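Local coordinates for urocanate hydratase (Paenibacillus sp. Soil724D2, PDB 7NED), which probably hydrates thiourocanate in bacterial ergothioneine catabolism, with NAD+ bound as cofactor, and also binds urocanate, at residues F87-N97 with C469-S480; S431-H442 with Y485-T495. All blocks are in the same frame, centred on the assembly; numbering follows the deposited sequence.

Contacts 1 and 2 lie in one mixed sheet, where strands 91-95, 475-480, 490-498 and 428-441 are consecutive neighbours; contact 1 joins the first pair and contact 2 the last. Their centres are 13 Å apart. The antiparallel seam between 475-480 and 490-498 connects them: His479 O lies 2.8 Å from Ser491 N and Ser480 OG 2.9 Å from Thr490 OG1, both probable hydrogen bonds. Contact 2 reaches the active site directly, with Asp433 against urocanate and Tyr485 on the NAD ribose. Contact 1 lies further from the ligands: the side chain of its His479 is about 8 Å from the bound urocanate (URO) and about 10 Å from the bound NAD.

Contact 1: F87-N97 with C469-S480; sequences FAPLIVMANCN and CSSMADLVTIHS
Pro89 pushes its ring into a hollow lined by Cys469, Ala473 O and Val476, with Pro89 CG 4.0 Å from Val476 CG2. Cys469 SG fills the notch beyond it, lying 3.9 Å from Val92 CG1 while also touching the proline ring. In the loops that precede the two strands, Met472 bends at its thioether and lies alongside Phe87, a Met-aromatic contact in which Met472 SD approaches Phe87 CD1 to 3.6 Å obliquely. Water 1 bridges Phe87 O and Cys469 O here. Strands 91-95 and 475-480 run parallel, 6° apart, as neighbours within the mixed sheet, joining the urocanase N-terminal and C-terminal domains through regular backbone hydrogen bonds. On the face carrying Ile91, Met93 and Asn95, Leu475 CD1 is a bump that touches both Ile91 CD1, 4.0 Å away, and Met93 CE. The first torsion of Met93 (chi1 44°) folds CG back over Thr477, making a tight 3.5 Å contact between Met93 CG and Thr477 CB. Further along, Asn95 CB sits over one face of the His479 imidazole, whose ND1 is bonded to Gly121 O. Past the strand end Asn97 reaches back with both amide atoms: OD1 accepts from Ser480 OG at 2.6 Å, and ND2 gives Ile478 O a nearly straight bond (173°) from above the carbonyl plane. ND2 also bonds Asp459 OD1 of the second subunit. Replacing Asn97 with an alanine would probably leave Ser480 OG without this acceptor and lose both bonds of ND2, to Ile478 O and across to the second subunit. Ile478 O also accepts from Asn95 N, 2.9 Å away.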
loop_
_atom_site.group_PDB
_atom_site.type_symbol
_atom_site.label_atom_id
_atom_site.label_comp_id
_atom_site.label_asym_id
_atom_site.label_seq_id
_atom_site.Cartn_x
_atom_site.Cartn_y
_atom_site.Cartn_z
ATOM N N PHE A 87 4.372 13.814 18.341
ATOM C CA PHE A 87 5.107 12.573 18.147
ATOM C C PHE A 87 4.572 11.791 16.967
ATOM O O PHE A 87 4.734 10.562 16.898
ATOM C CB PHE A 87 5.090 11.737 19.420
ATOM C CG PHE A 87 5.803 12.400 20.536
ATOM C CD1 PHE A 87 7.190 12.299 20.643
ATOM C CD2 PHE A 87 5.103 13.183 21.451
ATOM C CE1 PHE A 87 7.857 12.939 21.663
ATOM C CE2 PHE A 87 5.762 13.827 22.475
ATOM C CZ PHE A 87 7.154 13.700 22.587
ATOM N N ALA A 88 3.944 12.477 16.047
ATOM C CA ALA A 88 3.474 11.891 14.809
ATOM C C ALA A 88 4.251 12.499 13.662
ATOM O O ALA A 88 4.777 13.603 13.797
ATOM C CB ALA A 88 1.977 12.161 14.605
ATOM N N PRO A 89 4.347 11.821 12.527
ATOM C CA PRO A 89 5.020 12.418 11.364
ATOM C C PRO A 89 4.520 13.820 11.037
ATOM O O PRO A 89 3.354 14.161 11.242
ATOM C CB PRO A 89 4.695 11.444 10.228
ATOM C CG PRO A 89 4.632 10.092 10.932
ATOM C CD PRO A 89 3.962 10.413 12.287
ATOM N N LEU A 90 5.447 14.649 10.540
ATOM C CA LEU A 90 5.063 15.946 9.995
ATOM C C LEU A 90 4.499 15.798 8.596
ATOM O O LEU A 90 3.663 16.611 8.164
ATOM C CB LEU A 90 6.265 16.887 9.950
ATOM C CG LEU A 90 6.666 17.449 11.305
ATOM C CD1 LEU A 90 8.049 18.101 11.111
ATOM C CD2 LEU A 90 5.661 18.475 11.744
ATOM N N ILE A 91 4.951 14.777 7.874
ATOM C CA ILE A 91 4.466 14.496 6.532
ATOM C C ILE A 91 4.214 13.000 6.417
ATOM O O ILE A 91 5.085 12.198 6.778
ATOM C CB ILE A 91 5.479 14.945 5.462
ATOM C CG1 ILE A 91 5.567 16.470 5.445
ATOM C CG2 ILE A 91 5.033 14.462 4.085
ATOM C CD1 ILE A 91 6.699 16.968 4.526
ATOM N N VAL A 92 3.045 12.618 5.895
ATOM C CA VAL A 92 2.876 11.280 5.348
ATOM C C VAL A 92 2.582 11.465 3.873
ATOM O O VAL A 92 1.810 12.353 3.496
ATOM C CB VAL A 92 1.760 10.454 6.039
ATOM C CG1 VAL A 92 2.080 10.300 7.537
ATOM C CG2 VAL A 92 0.396 11.100 5.825
ATOM N N MET A 93 3.199 10.641 3.039
ATOM C CA MET A 93 2.978 10.749 1.606
ATOM C C MET A 93 2.881 9.371 0.972
ATOM O O MET A 93 3.468 8.396 1.457
ATOM C CB MET A 93 4.113 11.568 0.955
ATOM C CG MET A 93 5.489 11.209 1.432
ATOM S SD MET A 93 6.708 11.788 0.190
ATOM C CE MET A 93 6.709 13.482 0.729
ATOM N N ALA A 94 2.159 9.296 -0.140
ATOM C CA ALA A 94 2.012 8.046 -0.875
ATOM C C ALA A 94 2.069 8.408 -2.341
ATOM O O ALA A 94 1.264 9.224 -2.804
ATOM C CB ALA A 94 0.703 7.320 -0.516
ATOM N N ASN A 95 3.077 7.883 -3.055
ATOM C CA ASN A 95 3.396 8.342 -4.407
ATOM C C ASN A 95 3.352 7.190 -5.408
ATOM O O ASN A 95 4.048 6.180 -5.255
ATOM C CB ASN A 95 4.761 9.045 -4.430
ATOM C CG ASN A 95 4.790 10.254 -3.511
ATOM O OD1 ASN A 95 3.920 11.126 -3.606
ATOM N ND2 ASN A 95 5.752 10.297 -2.599
ATOM N N CYS A 96 2.497 7.354 -6.397
ATOM C CA CYS A 96 2.435 6.601 -7.634
ATOM C C CYS A 96 1.936 5.156 -7.321
ATOM O O CYS A 96 2.379 4.168 -7.893
ATOM C CB CYS A 96 3.806 6.672 -8.330
ATOM S SG CYS A 96 3.795 5.964 -9.978
ATOM N N ASN A 97 0.987 5.038 -6.384
ATOM C CA ASN A 97 0.357 3.748 -6.059
ATOM C C ASN A 97 -0.900 3.530 -6.895
ATOM O O ASN A 97 -1.809 4.348 -6.882
ATOM C CB ASN A 97 0.043 3.688 -4.572
ATOM C CG ASN A 97 1.308 3.839 -3.739
ATOM O OD1 ASN A 97 2.094 2.895 -3.613
ATOM N ND2 ASN A 97 1.553 5.053 -3.241
ATOM N N CYS A 469 5.119 5.275 11.175
ATOM C CA CYS A 469 4.207 6.331 11.611
ATOM C C CYS A 469 3.884 6.190 13.081
ATOM O O CYS A 469 3.684 7.191 13.783
ATOM C CB CYS A 469 2.900 6.281 10.827
ATOM S SG CYS A 469 3.050 6.890 9.130
ATOM N N SER A 470 3.711 4.947 13.529
ATOM C CA SER A 470 3.432 4.681 14.930
ATOM C C SER A 470 4.655 4.879 15.805
ATOM O O SER A 470 4.542 4.818 17.030
ATOM C CB SER A 470 2.915 3.242 15.084
ATOM O OG SER A 470 1.816 3.009 14.216
ATOM N N SER A 471 5.827 5.077 15.209
ATOM C CA SER A 471 7.074 5.122 15.964
ATOM C C SER A 471 7.650 6.528 16.075
ATOM O O SER A 471 8.819 6.675 16.483
ATOM C CB SER A 471 8.118 4.207 15.307
ATOM O OG SER A 471 7.724 2.839 15.364
ATOM N N MET A 472 6.911 7.546 15.649
ATOM C CA MET A 472 7.260 8.955 15.863
ATOM C C MET A 472 8.236 9.506 14.825
ATOM O O MET A 472 8.979 10.452 15.110
ATOM C CB MET A 472 7.854 9.097 17.258
ATOM C CG MET A 472 6.813 8.652 18.296
ATOM S SD MET A 472 7.382 8.757 19.998
ATOM C CE MET A 472 8.568 7.464 20.022
ATOM N N ALA A 473 8.292 8.912 13.635
ATOM C CA ALA A 473 9.152 9.407 12.575
ATOM C C ALA A 473 8.672 10.793 12.115
ATOM O O ALA A 473 7.557 11.244 12.427
ATOM C CB ALA A 473 9.152 8.409 11.409
ATOM N N ASP A 474 9.540 11.493 11.375
ATOM C CA ASP A 474 9.192 12.838 10.918
ATOM C C ASP A 474 8.540 12.814 9.559
ATOM O O ASP A 474 7.648 13.618 9.280
ATOM C CB ASP A 474 10.463 13.724 10.856
ATOM C CG ASP A 474 10.960 14.093 12.253
ATOM O OD1 ASP A 474 11.921 13.439 12.715
ATOM O OD2 ASP A 474 10.332 14.956 12.918
ATOM N N LEU A 475 8.959 11.897 8.699
ATOM C CA LEU A 475 8.335 11.748 7.390
ATOM C C LEU A 475 8.261 10.271 7.042
ATOM O O LEU A 475 9.249 9.547 7.187
ATOM C CB LEU A 475 9.135 12.506 6.307
ATOM C CG LEU A 475 8.610 12.498 4.860
ATOM C CD1 LEU A 475 9.039 13.761 4.082
ATOM C CD2 LEU A 475 9.039 11.255 4.094
ATOM N N VAL A 476 7.105 9.825 6.552
ATOM C CA VAL A 476 6.928 8.443 6.131
ATOM C C VAL A 476 6.301 8.442 4.743
ATOM O O VAL A 476 5.424 9.263 4.446
ATOM C CB VAL A 476 6.049 7.662 7.143
ATOM C CG1 VAL A 476 5.842 6.221 6.696
ATOM C CG2 VAL A 476 6.678 7.723 8.503
ATOM N N THR A 477 6.737 7.527 3.903
ATOM C CA THR A 477 6.254 7.474 2.530
ATOM C C THR A 477 6.046 6.028 2.099
ATOM O O THR A 477 6.766 5.132 2.536
ATOM C CB THR A 477 7.233 8.180 1.573
ATOM O OG1 THR A 477 6.640 8.271 0.275
ATOM C CG2 THR A 477 8.590 7.424 1.458
ATOM N N ILE A 478 5.057 5.819 1.231
ATOM C CA ILE A 478 4.875 4.574 0.493
ATOM C C ILE A 478 4.881 4.900 -0.996
ATOM O O ILE A 478 4.082 5.719 -1.465
ATOM C CB ILE A 478 3.567 3.868 0.868
ATOM C CG1 ILE A 478 3.572 3.537 2.353
ATOM C CG2 ILE A 478 3.435 2.608 0.028
ATOM C CD1 ILE A 478 2.174 3.062 2.886
ATOM N N HIS A 479 5.768 4.243 -1.745
ATOM C CA HIS A 479 5.869 4.449 -3.189
ATOM C C HIS A 479 5.560 3.156 -3.916
ATOM O O HIS A 479 5.819 2.076 -3.383
ATOM C CB HIS A 479 7.295 4.865 -3.604
ATOM C CG HIS A 479 7.695 6.225 -3.121
ATOM N ND1 HIS A 479 8.860 6.835 -3.525
ATOM C CD2 HIS A 479 7.092 7.085 -2.266
ATOM C CE1 HIS A 479 8.949 8.023 -2.942
ATOM N NE2 HIS A 479 7.884 8.203 -2.183
ATOM N N SER A 480 5.055 3.258 -5.154
ATOM C CA SER A 480 5.067 2.094 -6.041
ATOM C C SER A 480 5.699 2.496 -7.373
ATOM O O SER A 480 5.958 3.677 -7.646
ATOM C CB SER A 480 3.658 1.497 -6.253
ATOM O OG SER A 480 3.151 0.948 -5.037
HETATM O O HOH W 1 3.637 7.896 16.393
HETATM O O HOH W 2 6.923 12.561 15.235
HETATM O O HOH W 3 6.818 6.372 -6.553
#

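Contact 2: S431-H442 with Y485-T495; sequences SRDHLDAASMTH and YAGYMTSAGVT. With URO ((2E)-3-(1H-imidazol-4-yl)acrylic acid), chain B; NAD (nicotinamide-adenine-dinucleotide), chain C.
Met440 and Ser491 form an antiparallel non-hydrogen-bonded pair, CA atoms 4.2 Å apart, beside the hydrogen-bonded pair Thr441 and Thr490, whose N and O atoms bond both ways, and the loop 433-439 bulges out before Ser439 O rejoins the edge by accepting from Ala492 N. Within this break His434 turns its ring back onto strand 490-495. One face lies on Ala492 O and Gly493 CA, the latter a CH-pi contact, and a CB on Gly493 would clash with His434 NE2. At the ring edge His434 ND1 shares a nearly straight hydrogen bond (171°) of 2.8 Å with Ser491 OG; NE2 is bonded to Gln128. Arg432 extends from CG to NE, crossing Val494 at about a right angle. Its NH1 meets Ala492 O at 3.0 Å, on a lone pair and in the guanidinium plane, and also bonds Asp433 O, while NE pairs with Asp515. Ser431 OG, anti to its own N (chi1 -176°), donates to Val494 O at 2.8 Å. At the other end His442 is packed between neighbours: Tyr488 CB sits over one face of its ring, a CH-pi contact, and Met489 SD stands at the edge. Met440 CE leans on the same sulfur, Met489 SD, at 4.1 Å. Tyr485 abuts His442 NE2 through CD1, and its OH is hydrogen-bonded to NAD O2D at 2.6 Å. Asp433, held by Arg432 NH1 at its carbonyl and by His434 N at OD1, brings OD2 to 3.0 Å from CAD of urocanate. Arg432, through the Asp433 carbonyl, and the His434 backbone N, from above the carboxylate plane, thus probably help to position Asp433 against the acrylate double bond of the bound urocanate, while the turn leading into strand 490-495 carries Tyr485, whose hydroxyl bonds the cofactor ribose.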
loop_
_atom_site.group_PDB
_atom_site.type_symbol
_atom_site.label_atom_id
_atom_site.label_comp_id
_atom_site.label_asym_id
_atom_site.label_seq_id
_atom_site.Cartn_x
_atom_site.Cartn_y
_atom_site.Cartn_z
ATOM N N SER A 431 18.111 9.205 7.082
ATOM C CA SER A 431 17.130 8.510 6.252
ATOM C C SER A 431 17.812 7.271 5.686
ATOM O O SER A 431 18.759 6.741 6.283
ATOM C CB SER A 431 16.557 9.452 5.180
ATOM O OG SER A 431 15.525 8.808 4.409
ATOM N N ARG A 432 17.305 6.782 4.564
ATOM C CA ARG A 432 17.907 5.619 3.957
ATOM C C ARG A 432 17.289 5.472 2.580
ATOM O O ARG A 432 16.261 6.078 2.267
ATOM C CB ARG A 432 17.683 4.358 4.797
ATOM C CG ARG A 432 16.152 4.147 5.153
ATOM C CD ARG A 432 15.784 2.675 5.502
ATOM N NE ARG A 432 14.393 2.589 5.980
ATOM C CZ ARG A 432 13.318 2.608 5.184
ATOM N NH1 ARG A 432 13.476 2.710 3.872
ATOM N NH2 ARG A 432 12.077 2.522 5.706
ATOM N N ASP A 433 17.939 4.674 1.756
ATOM C CA ASP A 433 17.266 4.234 0.545
ATOM C C ASP A 433 16.089 3.347 0.931
ATOM O O ASP A 433 16.005 2.862 2.064
ATOM C CB ASP A 433 18.238 3.469 -0.363
ATOM C CG ASP A 433 17.698 3.310 -1.790
ATOM O OD1 ASP A 433 16.639 3.906 -2.130
ATOM O OD2 ASP A 433 18.341 2.601 -2.577
ATOM N N HIS A 434 15.196 3.089 -0.030
ATOM C CA HIS A 434 14.123 2.122 0.257
ATOM C C HIS A 434 14.582 0.698 0.055
ATOM O O HIS A 434 13.857 -0.232 0.435
ATOM C CB HIS A 434 12.900 2.365 -0.625
ATOM C CG HIS A 434 12.277 3.710 -0.428
ATOM N ND1 HIS A 434 11.012 4.003 -0.888
ATOM C CD2 HIS A 434 12.738 4.843 0.161
ATOM C CE1 HIS A 434 10.704 5.250 -0.566
ATOM N NE2 HIS A 434 11.735 5.784 0.068
ATOM N N LEU A 435 15.777 0.513 -0.525
ATOM C CA LEU A 435 16.374 -0.812 -0.703
ATOM C C LEU A 435 16.866 -1.252 0.671
ATOM O O LEU A 435 18.036 -1.098 1.027
ATOM C CB LEU A 435 17.511 -0.761 -1.732
ATOM C CG LEU A 435 18.050 -2.122 -2.196
ATOM C CD1 LEU A 435 17.145 -2.755 -3.272
ATOM C CD2 LEU A 435 19.527 -1.952 -2.653
ATOM N N ASP A 436 15.956 -1.702 1.515
ATOM C CA ASP A 436 16.250 -2.024 2.909
ATOM C C ASP A 436 15.272 -3.129 3.332
ATOM O O ASP A 436 14.207 -3.236 2.789
ATOM C CB ASP A 436 16.107 -0.757 3.757
ATOM C CG ASP A 436 16.770 -0.837 5.162
ATOM O OD1 ASP A 436 17.836 -1.332 5.293
ATOM O OD2 ASP A 436 16.214 -0.341 6.107
ATOM N N ALA A 437 15.687 -3.898 4.304
ATOM C CA ALA A 437 14.968 -5.039 4.758
ATOM C C ALA A 437 13.427 -5.042 4.783
ATOM O O ALA A 437 12.906 -5.723 4.007
ATOM C CB ALA A 437 15.550 -5.609 6.004
ATOM N N ALA A 438 12.717 -4.295 5.573
ATOM C CA ALA A 438 11.208 -4.490 5.441
ATOM C C ALA A 438 10.550 -3.470 4.522
ATOM O O ALA A 438 9.394 -3.331 4.503
ATOM C CB ALA A 438 10.532 -4.630 6.748
ATOM N N SER A 439 11.345 -2.831 3.712
ATOM C CA SER A 439 10.836 -1.684 2.996
ATOM C C SER A 439 10.757 -1.664 1.502
ATOM O O SER A 439 10.507 -0.671 0.872
ATOM C CB SER A 439 11.518 -0.457 3.557
ATOM O OG SER A 439 12.824 -0.502 3.224
ATOM N N MET A 440 10.861 -2.837 0.961
ATOM C CA MET A 440 10.823 -3.017 -0.436
ATOM C C MET A 440 10.370 -4.393 -0.917
ATOM O O MET A 440 10.886 -5.386 -0.500
ATOM C CB MET A 440 12.186 -2.703 -0.956
ATOM C CG MET A 440 12.520 -3.231 -2.273
ATOM S SD MET A 440 11.764 -2.193 -3.454
ATOM C CE MET A 440 12.997 -0.987 -3.703
ATOM N N THR A 441 9.451 -4.369 -1.832
ATOM C CA THR A 441 8.984 -5.580 -2.454
ATOM C C THR A 441 9.137 -5.372 -3.942
ATOM O O THR A 441 8.607 -4.456 -4.466
ATOM C CB THR A 441 7.523 -5.919 -2.097
ATOM O OG1 THR A 441 7.398 -6.144 -0.719
ATOM C CG2 THR A 441 7.061 -7.085 -2.866
ATOM N N HIS A 442 9.901 -6.245 -4.566
ATOM C CA HIS A 442 10.156 -6.241 -5.970
ATOM C C HIS A 442 10.733 -7.582 -6.375
ATOM O O HIS A 442 11.865 -7.792 -6.185
ATOM C CB HIS A 442 11.144 -5.166 -6.309
ATOM C CG HIS A 442 11.276 -4.902 -7.768
ATOM N ND1 HIS A 442 11.166 -5.872 -8.713
ATOM C CD2 HIS A 442 11.537 -3.769 -8.435
ATOM C CE1 HIS A 442 11.373 -5.357 -9.895
ATOM N NE2 HIS A 442 11.587 -4.077 -9.755
ATOM N N TYR A 485 8.687 0.420 -14.168
ATOM C CA TYR A 485 8.540 -0.235 -12.866
ATOM C C TYR A 485 7.083 -0.432 -12.480
ATOM O O TYR A 485 6.822 -1.066 -11.455
ATOM C CB TYR A 485 9.196 0.567 -11.756
ATOM C CG TYR A 485 10.708 0.526 -11.742
ATOM C CD1 TYR A 485 11.383 -0.677 -11.708
ATOM C CD2 TYR A 485 11.449 1.711 -11.758
ATOM C CE1 TYR A 485 12.818 -0.705 -11.683
ATOM C CE2 TYR A 485 12.844 1.702 -11.731
ATOM C CZ TYR A 485 13.514 0.488 -11.689
ATOM O OH TYR A 485 14.895 0.445 -11.667
ATOM N N ALA A 486 6.140 0.097 -13.253
ATOM C CA ALA A 486 4.734 -0.036 -12.864
ATOM C C ALA A 486 4.361 -1.510 -12.706
ATOM O O ALA A 486 4.592 -2.333 -13.603
ATOM C CB ALA A 486 3.820 0.643 -13.893
ATOM N N GLY A 487 3.754 -1.835 -11.561
ATOM C CA GLY A 487 3.364 -3.194 -11.277
ATOM C C GLY A 487 4.458 -4.066 -10.696
ATOM O O GLY A 487 4.181 -5.217 -10.335
ATOM N N TYR A 488 5.692 -3.559 -10.579
ATOM C CA TYR A 488 6.792 -4.385 -10.099
ATOM C C TYR A 488 7.107 -4.176 -8.626
ATOM O O TYR A 488 7.626 -5.093 -7.979
ATOM C CB TYR A 488 8.072 -4.122 -10.917
ATOM C CG TYR A 488 8.118 -4.854 -12.234
ATOM C CD1 TYR A 488 7.685 -4.237 -13.406
ATOM C CD2 TYR A 488 8.577 -6.164 -12.309
ATOM C CE1 TYR A 488 7.717 -4.900 -14.619
ATOM C CE2 TYR A 488 8.633 -6.831 -13.534
ATOM C CZ TYR A 488 8.194 -6.188 -14.678
ATOM O OH TYR A 488 8.241 -6.815 -15.898
ATOM N N MET A 489 6.829 -3.012 -8.065
ATOM C CA MET A 489 7.383 -2.797 -6.738
ATOM C C MET A 489 6.563 -1.828 -5.927
ATOM O O MET A 489 5.891 -0.922 -6.453
ATOM C CB MET A 489 8.827 -2.263 -6.704
ATOM C CG MET A 489 9.069 -0.915 -7.266
ATOM S SD MET A 489 10.868 -0.488 -7.115
ATOM C CE MET A 489 10.767 1.081 -7.929
ATOM N N THR A 490 6.707 -1.994 -4.625
ATOM C CA THR A 490 6.138 -1.112 -3.623
ATOM C C THR A 490 7.201 -0.992 -2.564
ATOM O O THR A 490 7.823 -2.000 -2.201
ATOM C CB THR A 490 4.834 -1.697 -3.056
ATOM O OG1 THR A 490 3.846 -1.652 -4.079
ATOM C CG2 THR A 490 4.319 -0.900 -1.839
ATOM N N SER A 491 7.411 0.222 -2.077
ATOM C CA SER A 491 8.466 0.445 -1.090
ATOM C C SER A 491 8.002 1.477 -0.062
ATOM O O SER A 491 6.994 2.145 -0.251
ATOM C CB SER A 491 9.765 0.887 -1.758
ATOM O OG SER A 491 9.581 2.153 -2.401
ATOM N N ALA A 492 8.781 1.636 1.017
ATOM C CA ALA A 492 8.482 2.591 2.079
ATOM C C ALA A 492 9.768 3.252 2.534
ATOM O O ALA A 492 10.827 2.619 2.552
ATOM C CB ALA A 492 7.774 1.908 3.284
ATOM N N GLY A 493 9.685 4.545 2.875
ATOM C CA GLY A 493 10.845 5.286 3.329
ATOM C C GLY A 493 10.508 6.011 4.617
ATOM O O GLY A 493 9.351 6.057 5.036
ATOM N N VAL A 494 11.538 6.564 5.245
ATOM C CA VAL A 494 11.378 7.199 6.552
ATOM C C VAL A 494 12.464 8.257 6.713
ATOM O O VAL A 494 13.600 8.059 6.283
ATOM C CB VAL A 494 11.429 6.149 7.685
ATOM C CG1 VAL A 494 12.856 5.493 7.773
ATOM C CG2 VAL A 494 11.026 6.779 9.022
ATOM N N THR A 495 12.111 9.405 7.278
ATOM C CA THR A 495 13.105 10.441 7.591
ATOM C C THR A 495 12.944 10.809 9.053
ATOM O O THR A 495 11.810 10.889 9.560
ATOM C CB THR A 495 12.913 11.694 6.723
ATOM O OG1 THR A 495 13.095 11.341 5.348
ATOM C CG2 THR A 495 13.893 12.766 7.103
HETATM O OAA URO B . 20.035 6.131 -2.892
HETATM C CAI URO B . 19.006 6.736 -3.413
HETATM O OAB URO B . 18.700 7.828 -3.141
HETATM C CAC URO B . 18.152 6.012 -4.369
HETATM C CAD URO B . 18.435 4.776 -4.688
HETATM C CAJ URO B . 17.512 4.243 -5.619
HETATM C CAF URO B . 17.646 3.125 -6.387
HETATM N NAH URO B . 16.626 3.034 -7.298
HETATM C CAE URO B . 15.879 4.090 -7.070
HETATM N NAG URO B . 16.371 4.853 -6.069
HETATM P PA NAD C . 19.668 8.381 -14.758
HETATM O O1A NAD C . 18.565 8.324 -15.811
HETATM O O2A NAD C . 20.114 9.588 -14.035
HETATM O O5B NAD C . 21.042 8.009 -15.678
HETATM C C5B NAD C . 20.860 7.000 -16.588
HETATM C C4B NAD C . 22.164 7.082 -17.509
HETATM O O4B NAD C . 22.155 6.139 -18.544
HETATM C C3B NAD C . 22.062 8.503 -18.152
HETATM O O3B NAD C . 23.244 9.172 -17.992
HETATM C C2B NAD C . 21.802 8.173 -19.654
HETATM O O2B NAD C . 22.462 9.024 -20.519
HETATM C C1B NAD C . 22.541 6.841 -19.742
HETATM N N9A NAD C . 22.085 5.962 -20.819
HETATM C C8A NAD C . 20.798 5.735 -21.294
HETATM N N7A NAD C . 20.755 4.876 -22.282
HETATM C C5A NAD C . 22.076 4.486 -22.461
HETATM C C6A NAD C . 22.697 3.597 -23.367
HETATM N N6A NAD C . 21.979 2.900 -24.276
HETATM N N1A NAD C . 24.045 3.407 -23.314
HETATM C C2A NAD C . 24.714 4.156 -22.402
HETATM N N3A NAD C . 24.265 5.031 -21.487
HETATM C C4A NAD C . 22.924 5.175 -21.551
HETATM O O3 NAD C . 19.323 7.071 -13.971
HETATM P PN NAD C . 20.011 6.783 -12.561
HETATM O O1N NAD C . 19.536 7.476 -11.318
HETATM O O2N NAD C . 21.488 6.568 -12.816
HETATM O O5D NAD C . 19.518 5.171 -12.203
HETATM C C5D NAD C . 19.858 4.228 -13.234
HETATM C C4D NAD C . 19.243 2.900 -12.892
HETATM O O4D NAD C . 19.514 2.539 -11.550
HETATM C C3D NAD C . 17.658 3.214 -12.926
HETATM O O3D NAD C . 16.939 2.160 -13.556
HETATM C C2D NAD C . 17.256 3.272 -11.407
HETATM O O2D NAD C . 16.019 2.773 -11.097
HETATM C C1D NAD C . 18.258 2.121 -11.075
HETATM N N1N NAD C . 18.395 1.716 -9.669
HETATM C C2N NAD C . 17.262 1.059 -9.231
HETATM C C3N NAD C . 17.195 0.525 -7.954
HETATM C C7N NAD C . 15.866 -0.128 -7.550
HETATM O O7N NAD C . 15.761 -1.005 -6.693
HETATM N N7N NAD C . 14.715 0.362 -8.146
HETATM C C4N NAD C . 18.336 0.665 -7.152
HETATM C C5N NAD C . 19.464 1.321 -7.643
HETATM C C6N NAD C . 19.498 1.843 -8.948
#